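Local coordinates for protein putative epimerase (Burkholderia cenocepacia, PDB 4LW8) that probably acts as an NAD(P)-dependent sugar-nucleotide epimerase or dehydratase in the LPS O-antigen pathway of the bacterial outer membrane, at residues A[29-33]-A[188-193]; A[130-134]-A[234-238]; A[106-111]-A[159-163]. All coordinates share one frame; numbering follows the deposited sequence.

Interaction 1. Residues A[29-33]-A[188-193]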
loop_
_atom_site.group_PDB
_atom_site.type_symbol
_atom_site.label_atom_id
_atom_site.label_comp_id
_atom_site.label_asym_id
_atom_site.label_seq_id
_atom_site.Cartn_x
_atom_site.Cartn_y
_atom_site.Cartn_z
ATOM N N PHE A 29 -18.774 14.986 7.196
ATOM C CA PHE A 29 -18.298 16.306 7.593
ATOM C C PHE A 29 -17.707 17.112 6.430
ATOM O O PHE A 29 -18.176 18.201 6.129
ATOM C CB PHE A 29 -17.254 16.154 8.699
ATOM C CG PHE A 29 -16.450 17.399 8.962
ATOM C CD1 PHE A 29 -17.065 18.555 9.421
ATOM C CD2 PHE A 29 -15.072 17.395 8.799
ATOM C CE1 PHE A 29 -16.327 19.688 9.675
ATOM C CE2 PHE A 29 -14.334 18.519 9.049
ATOM C CZ PHE A 29 -14.959 19.672 9.491
ATOM N N THR A 30 -16.698 16.568 5.767
ATOM C CA THR A 30 -16.028 17.272 4.675
ATOM C C THR A 30 -16.956 17.451 3.476
ATOM O O THR A 30 -16.986 18.510 2.847
ATOM C CB THR A 30 -14.765 16.515 4.239
ATOM O OG1 THR A 30 -13.893 16.374 5.373
ATOM C CG2 THR A 30 -14.038 17.274 3.139
ATOM N N GLY A 31 -17.734 16.414 3.187
ATOM C CA GLY A 31 -18.664 16.430 2.067
ATOM C C GLY A 31 -19.665 17.573 2.116
ATOM O O GLY A 31 -19.994 18.154 1.095
ATOM N N ARG A 32 -20.143 17.905 3.305
ATOM C CA ARG A 32 -21.117 18.986 3.446
ATOM C C ARG A 32 -20.564 20.312 2.924
ATOM O O ARG A 32 -21.268 21.073 2.270
ATOM C CB ARG A 32 -21.557 19.137 4.901
ATOM C CG ARG A 32 -22.433 20.357 5.124
ATOM C CD ARG A 32 -23.183 20.299 6.433
ATOM N NE ARG A 32 -22.305 20.514 7.577
ATOM C CZ ARG A 32 -22.683 21.085 8.715
ATOM N NH1 ARG A 32 -23.928 21.527 8.865
ATOM N NH2 ARG A 32 -21.810 21.231 9.700
ATOM N N TYR A 33 -19.311 20.593 3.255
ATOM C CA TYR A 33 -18.624 21.778 2.763
ATOM C C TYR A 33 -18.207 21.659 1.282
ATOM O O TYR A 33 -18.234 22.645 0.556
ATOM C CB TYR A 33 -17.423 22.060 3.657
ATOM C CG TYR A 33 -17.871 22.420 5.056
ATOM C CD1 TYR A 33 -18.287 23.708 5.365
ATOM C CD2 TYR A 33 -17.927 21.456 6.056
ATOM C CE1 TYR A 33 -18.718 24.033 6.634
ATOM C CE2 TYR A 33 -18.344 21.777 7.337
ATOM C CZ TYR A 33 -18.748 23.066 7.612
ATOM O OH TYR A 33 -19.186 23.399 8.868
ATOM N N TYR A 188 -7.506 19.089 9.717
ATOM C CA TYR A 188 -8.450 20.173 9.534
ATOM C C TYR A 188 -9.723 19.904 10.303
ATOM O O TYR A 188 -10.035 18.757 10.657
ATOM C CB TYR A 188 -8.743 20.406 8.045
ATOM C CG TYR A 188 -9.435 19.266 7.312
ATOM C CD1 TYR A 188 -10.825 19.230 7.197
ATOM C CD2 TYR A 188 -8.701 18.245 6.705
ATOM C CE1 TYR A 188 -11.468 18.206 6.508
ATOM C CE2 TYR A 188 -9.332 17.219 6.017
ATOM C CZ TYR A 188 -10.719 17.206 5.919
ATOM O OH TYR A 188 -11.348 16.194 5.228
ATOM N N THR A 189 -10.450 20.971 10.580
ATOM C CA THR A 189 -11.590 20.868 11.462
ATOM C C THR A 189 -12.587 21.971 11.144
ATOM O O THR A 189 -12.361 22.783 10.245
ATOM C CB THR A 189 -11.164 20.938 12.946
ATOM O OG1 THR A 189 -12.255 20.523 13.774
ATOM C CG2 THR A 189 -10.749 22.366 13.334
ATOM N N GLY A 190 -13.706 21.980 11.859
ATOM C CA GLY A 190 -14.736 22.968 11.609
ATOM C C GLY A 190 -16.050 22.481 12.168
ATOM O O GLY A 190 -16.103 21.400 12.760
ATOM N N VAL A 191 -17.107 23.267 11.981
ATOM C CA VAL A 191 -18.424 22.918 12.506
ATOM C C VAL A 191 -18.938 21.625 11.871
ATOM O O VAL A 191 -18.977 21.503 10.643
ATOM C CB VAL A 191 -19.441 24.064 12.269
ATOM C CG1 VAL A 191 -20.882 23.616 12.568
ATOM C CG2 VAL A 191 -19.066 25.277 13.105
ATOM N N GLY A 192 -19.313 20.663 12.718
ATOM C CA GLY A 192 -19.848 19.392 12.259
ATOM C C GLY A 192 -18.907 18.195 12.398
ATOM O O GLY A 192 -19.328 17.050 12.241
ATOM N N GLN A 193 -17.630 18.433 12.663
ATOM C CA GLN A 193 -16.695 17.319 12.860
ATOM C C GLN A 193 -16.914 16.662 14.232
ATOM O O GLN A 193 -17.131 17.356 15.220
ATOM C CB GLN A 193 -15.253 17.803 12.724
ATOM C CG GLN A 193 -14.215 16.692 12.780
ATOM C CD GLN A 193 -12.820 17.218 12.495
ATOM O OE1 GLN A 193 -12.251 17.990 13.279
ATOM N NE2 GLN A 193 -12.265 16.815 11.363
#
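Gln193 CB sits over one face of the Phe29 ring, 3.6 Å from the ring centroid and only 6° off its normal, a well-centred CH-pi contact, while Val191 O lies at the ring's edge, in plane. The edge of the Tyr188 ring meets Thr30 OG1. Phe29 and Thr30 belong to the glycine-rich TGxxGxxG sequence that opens the Rossmann fold of this family, so the contact joins the first helix after that loop to the end of strand 180-189. Beyond the strand, a type II turn from Gly190 to Gln193 passes along one face and the edge of the Phe29 ring, which reaches it with CG anti to the backbone N (chi1 166°). The Gln193 amide is steadied by its own segment: NE2 donates to Tyr188 O at 3.0 Å, and Thr189 OG1 donates to OE1. Thr30 OG1 and Tyr188 OH share a hydrogen bond of 2.6 Å. Arg32 NH1 forms a salt bridge with Asp58, while NH2 points to the turn. One turn carbonyl thus takes two side-chain donors: Val191 O accepts from Tyr33 OH at 2.6 Å, and from Arg32 NH2 at 3.0 Å, the latter arriving from above the carbonyl plane.

Interaction 2. Residues A[130-134]-A[234-238]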
loop_
_atom_site.group_PDB
_atom_site.type_symbol
_atom_site.label_atom_id
_atom_site.label_comp_id
_atom_site.label_asym_id
_atom_site.label_seq_id
_atom_site.Cartn_x
_atom_site.Cartn_y
_atom_site.Cartn_z
ATOM N N ALA A 130 -11.957 15.694 -14.284
ATOM C CA ALA A 130 -11.117 15.745 -13.084
ATOM C C ALA A 130 -11.631 14.798 -12.004
ATOM O O ALA A 130 -12.823 14.806 -11.669
ATOM C CB ALA A 130 -11.045 17.158 -12.549
ATOM N N VAL A 131 -10.724 13.979 -11.481
ATOM C CA VAL A 131 -11.018 13.050 -10.400
ATOM C C VAL A 131 -10.078 13.344 -9.231
ATOM O O VAL A 131 -8.904 13.059 -9.299
ATOM C CB VAL A 131 -10.844 11.594 -10.858
ATOM C CG1 VAL A 131 -11.196 10.606 -9.730
ATOM C CG2 VAL A 131 -11.678 11.331 -12.108
ATOM N N LEU A 132 -10.603 13.924 -8.162
ATOM C CA LEU A 132 -9.791 14.292 -7.014
ATOM C C LEU A 132 -9.943 13.246 -5.926
ATOM O O LEU A 132 -11.045 13.002 -5.443
ATOM C CB LEU A 132 -10.203 15.660 -6.466
ATOM C CG LEU A 132 -9.441 16.140 -5.223
ATOM C CD1 LEU A 132 -7.941 16.329 -5.507
ATOM C CD2 LEU A 132 -10.053 17.417 -4.698
ATOM N N LEU A 133 -8.842 12.622 -5.541
ATOM C CA LEU A 133 -8.888 11.641 -4.469
ATOM C C LEU A 133 -8.323 12.245 -3.187
ATOM O O LEU A 133 -7.240 12.831 -3.191
ATOM C CB LEU A 133 -8.109 10.392 -4.863
ATOM C CG LEU A 133 -8.487 9.826 -6.241
ATOM C CD1 LEU A 133 -7.651 8.621 -6.591
ATOM C CD2 LEU A 133 -9.947 9.454 -6.305
ATOM N N ALA A 134 -9.047 12.101 -2.086
ATOM C CA ALA A 134 -8.535 12.588 -0.813
ATOM C C ALA A 134 -7.691 11.511 -0.153
ATOM O O ALA A 134 -8.216 10.536 0.366
ATOM C CB ALA A 134 -9.691 13.026 0.108
ATOM N N TYR A 234 -9.617 22.100 -2.707
ATOM C CA TYR A 234 -10.089 20.952 -3.466
ATOM C C TYR A 234 -10.770 21.417 -4.767
ATOM O O TYR A 234 -10.515 20.875 -5.847
ATOM C CB TYR A 234 -11.069 20.112 -2.635
ATOM C CG TYR A 234 -10.441 19.212 -1.564
ATOM C CD1 TYR A 234 -9.085 19.298 -1.252
ATOM C CD2 TYR A 234 -11.212 18.266 -0.883
ATOM C CE1 TYR A 234 -8.512 18.476 -0.282
ATOM C CE2 TYR A 234 -10.649 17.436 0.091
ATOM C CZ TYR A 234 -9.286 17.552 0.387
ATOM O OH TYR A 234 -8.706 16.747 1.356
ATOM N N LEU A 235 -11.607 22.444 -4.668
ATOM C CA LEU A 235 -12.283 22.969 -5.848
ATOM C C LEU A 235 -11.274 23.517 -6.858
ATOM O O LEU A 235 -11.406 23.286 -8.059
ATOM C CB LEU A 235 -13.294 24.052 -5.465
ATOM C CG LEU A 235 -13.942 24.760 -6.660
ATOM C CD1 LEU A 235 -14.761 23.797 -7.513
ATOM C CD2 LEU A 235 -14.788 25.954 -6.213
ATOM N N LYS A 236 -10.264 24.232 -6.368
ATOM C CA LYS A 236 -9.223 24.772 -7.242
ATOM C C LYS A 236 -8.470 23.651 -7.954
ATOM O O LYS A 236 -8.113 23.779 -9.124
ATOM C CB LYS A 236 -8.249 25.652 -6.445
ATOM C CG LYS A 236 -8.796 27.037 -6.144
ATOM C CD LYS A 236 -8.886 27.854 -7.437
ATOM C CE LYS A 236 -9.331 29.290 -7.201
ATOM N NZ LYS A 236 -10.769 29.360 -6.831
ATOM N N LEU A 237 -8.240 22.543 -7.259
ATOM C CA LEU A 237 -7.609 21.385 -7.887
ATOM C C LEU A 237 -8.507 20.762 -8.959
ATOM O O LEU A 237 -8.030 20.307 -10.000
ATOM C CB LEU A 237 -7.233 20.343 -6.839
ATOM C CG LEU A 237 -6.081 20.798 -5.933
ATOM C CD1 LEU A 237 -5.872 19.781 -4.822
ATOM C CD2 LEU A 237 -4.802 20.992 -6.750
ATOM N N ILE A 238 -9.801 20.717 -8.686
ATOM C CA ILE A 238 -10.769 20.276 -9.684
ATOM C C ILE A 238 -10.687 21.167 -10.943
ATOM O O ILE A 238 -10.550 20.670 -12.061
ATOM C CB ILE A 238 -12.208 20.299 -9.104
ATOM C CG1 ILE A 238 -12.407 19.147 -8.106
ATOM C CG2 ILE A 238 -13.245 20.273 -10.215
ATOM C CD1 ILE A 238 -12.292 17.751 -8.708
#
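Strand 130-134 and helix segment 234-238 run in roughly opposite directions, their axes 147° apart and 8.8 Å at closest approach, with Ala130 and Ile238 the nearest pair of CA atoms. Leu132 carries most of the packing. Its CG, anti to the backbone N (chi1 178°), swings along the strand toward Ala134, so that CD2 comes up against Tyr234 while CB stays beside Ile238. The two methyls divide: Leu132 CD2 presses against the root of the Tyr234 ring, 3.5 Å from Tyr234 CB and 3.6 Å from Tyr234 CG, whereas Leu132 CD1 lies 4.1 Å from Leu237 CD1. Behind the branch, Ile238 CD1 slips alongside Leu132 CB at 3.7 Å and also reaches Ala130 CB at 4.1 Å. Ala130 CB lies against the backbone, 3.6 Å from Ile238 O. At the other end of the strand, Ala134 CB lies 4.0 Å from Tyr234 OH. The seam is buried and apolar. Its strand lies inside the sheet, hydrogen-bonded to Val89 and His91 on one side and to Val181 on the other. A helix laid nearly antiparallel on an inner parallel strand through apolar side chains and the root of a tyrosine is the layered packing of the Rossmann fold.

Interaction 3. Residues A[106-111]-A[159-163]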
loop_
_atom_site.group_PDB
_atom_site.type_symbol
_atom_site.label_atom_id
_atom_site.label_comp_id
_atom_site.label_asym_id
_atom_site.label_seq_id
_atom_site.Cartn_x
_atom_site.Cartn_y
_atom_site.Cartn_z
ATOM N N THR A 106 -10.631 -1.515 6.745
ATOM C CA THR A 106 -9.888 -0.308 6.443
ATOM C C THR A 106 -9.130 -0.452 5.129
ATOM O O THR A 106 -9.209 0.425 4.267
ATOM C CB THR A 106 -8.891 0.024 7.570
ATOM O OG1 THR A 106 -9.620 0.335 8.762
ATOM C CG2 THR A 106 -8.018 1.217 7.187
ATOM N N TYR A 107 -8.412 -1.562 4.965
ATOM C CA TYR A 107 -7.716 -1.796 3.694
ATOM C C TYR A 107 -8.696 -2.015 2.529
ATOM O O TYR A 107 -8.532 -1.427 1.458
ATOM C CB TYR A 107 -6.748 -2.978 3.827
ATOM C CG TYR A 107 -5.534 -2.630 4.663
ATOM C CD1 TYR A 107 -4.580 -1.726 4.191
ATOM C CD2 TYR A 107 -5.345 -3.186 5.926
ATOM C CE1 TYR A 107 -3.446 -1.405 4.945
ATOM C CE2 TYR A 107 -4.221 -2.867 6.697
ATOM C CZ TYR A 107 -3.278 -1.980 6.193
ATOM O OH TYR A 107 -2.180 -1.668 6.939
ATOM N N ALA A 108 -9.732 -2.822 2.749
ATOM C CA ALA A 108 -10.733 -3.082 1.710
ATOM C C ALA A 108 -11.435 -1.795 1.241
ATOM O O ALA A 108 -11.415 -1.472 0.045
ATOM C CB ALA A 108 -11.772 -4.099 2.206
ATOM N N VAL A 109 -12.022 -1.053 2.177
ATOM C CA VAL A 109 -12.748 0.166 1.829
ATOM C C VAL A 109 -11.809 1.197 1.153
ATOM O O VAL A 109 -12.142 1.746 0.101
ATOM C CB VAL A 109 -13.408 0.810 3.061
ATOM C CG1 VAL A 109 -13.938 2.189 2.713
ATOM C CG2 VAL A 109 -14.539 -0.079 3.605
ATOM N N ASN A 110 -10.634 1.447 1.727
ATOM C CA ASN A 110 -9.780 2.501 1.177
ATOM C C ASN A 110 -9.029 2.136 -0.108
ATOM O O ASN A 110 -8.741 3.026 -0.914
ATOM C CB ASN A 110 -8.796 2.995 2.243
ATOM C CG ASN A 110 -9.524 3.602 3.438
ATOM O OD1 ASN A 110 -10.680 3.983 3.317
ATOM N ND2 ASN A 110 -8.860 3.683 4.590
ATOM N N ILE A 111 -8.693 0.859 -0.304
ATOM C CA ILE A 111 -8.026 0.451 -1.549
ATOM C C ILE A 111 -9.020 -0.041 -2.599
ATOM O O ILE A 111 -9.068 0.484 -3.710
ATOM C CB ILE A 111 -6.987 -0.676 -1.331
ATOM C CG1 ILE A 111 -5.924 -0.254 -0.322
ATOM C CG2 ILE A 111 -6.340 -1.060 -2.655
ATOM C CD1 ILE A 111 -5.026 -1.412 0.102
ATOM N N ASP A 159 -2.380 1.431 10.302
ATOM C CA ASP A 159 -2.987 0.766 9.145
ATOM C C ASP A 159 -3.808 1.723 8.305
ATOM O O ASP A 159 -3.819 1.630 7.080
ATOM C CB ASP A 159 -3.859 -0.417 9.586
ATOM C CG ASP A 159 -3.034 -1.571 10.110
ATOM O OD1 ASP A 159 -2.217 -2.135 9.349
ATOM O OD2 ASP A 159 -3.168 -1.911 11.286
ATOM N N TYR A 160 -4.497 2.646 8.959
ATOM C CA TYR A 160 -5.266 3.648 8.230
ATOM C C TYR A 160 -4.341 4.441 7.286
ATOM O O TYR A 160 -4.637 4.611 6.097
ATOM C CB TYR A 160 -5.989 4.598 9.199
ATOM C CG TYR A 160 -6.707 5.737 8.487
ATOM C CD1 TYR A 160 -7.791 5.494 7.650
ATOM C CD2 TYR A 160 -6.290 7.049 8.638
ATOM C CE1 TYR A 160 -8.447 6.538 6.987
ATOM C CE2 TYR A 160 -6.936 8.098 7.978
ATOM C CZ TYR A 160 -8.012 7.833 7.157
ATOM O OH TYR A 160 -8.653 8.868 6.513
ATOM N N ALA A 161 -3.207 4.915 7.807
ATOM C CA ALA A 161 -2.277 5.708 6.987
ATOM C C ALA A 161 -1.668 4.864 5.852
ATOM O O ALA A 161 -1.476 5.354 4.736
ATOM C CB ALA A 161 -1.178 6.320 7.870
ATOM N N VAL A 162 -1.365 3.598 6.142
ATOM C CA VAL A 162 -0.863 2.669 5.126
ATOM C C VAL A 162 -1.900 2.482 4.015
ATOM O O VAL A 162 -1.563 2.487 2.822
ATOM C CB VAL A 162 -0.506 1.293 5.727
ATOM C CG1 VAL A 162 -0.143 0.290 4.600
ATOM C CG2 VAL A 162 0.651 1.419 6.740
ATOM N N SER A 163 -3.163 2.331 4.402
ATOM C CA SER A 163 -4.228 2.087 3.420
ATOM C C SER A 163 -4.410 3.302 2.516
ATOM O O SER A 163 -4.714 3.151 1.330
ATOM C CB SER A 163 -5.559 1.702 4.113
ATOM O OG SER A 163 -6.285 2.821 4.619
#
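Segments 106-111 and 159-163, from helices 103-122 and 159-172, lie side by side and point nearly the same way, their axes 9.2 Å apart at closest approach and crossing at -28°; the first widens into a pi-type turn at 108-111. The pair belongs to one of the two helical layers of the Rossmann fold and also faces the second subunit, consistent with the four-helix dimer interface known from extended short-chain dehydrogenases. Across the groove, Tyr107 OH donates a very short bond to Asp159 OD1, 2.5 Å away, at the edge of a ring turned 76° from the carboxylate. Asp159 OD2 forms a salt bridge with Arg115 of the second subunit, so the carboxylate links the helix pair to its partner. Val162 CG1 lies at the ring edge, 3.7 Å from Tyr107 CE1, and Ser163 CB approaches Tyr107 CD1 at 3.6 Å. On the flank nearer Tyr160, which begins the YxxxK signature of the superfamily, Thr106 CG2 packs 3.8 Å from Tyr160 CA. Ser163 OG, placed between backbone N and carbonyl carbon (chi1 80°), donates to Tyr160 O at 2.8 Å and accepts from Asn110 ND2 at 2.7 Å, the latter bond nearly straight, with the oxygen in the amide plane.

From the N terminus, 29-33 opens a loop closed at 188-193 by interaction 1. Inside it, 106-111 meets 159-163, so interaction 3 is nested within interaction 1. Strand 130-134 begins within both loops but finds its partner at 234-238, after both have closed; interaction 2 therefore crosses the other two. Interactions 1 and 2 reach neighbouring strands of the same sheet, with centres about 17 Å apart. Interaction 3 joins two helices beyond the opposite sheet face from helix 227-240, its centre about 20 Å from that of interaction 2.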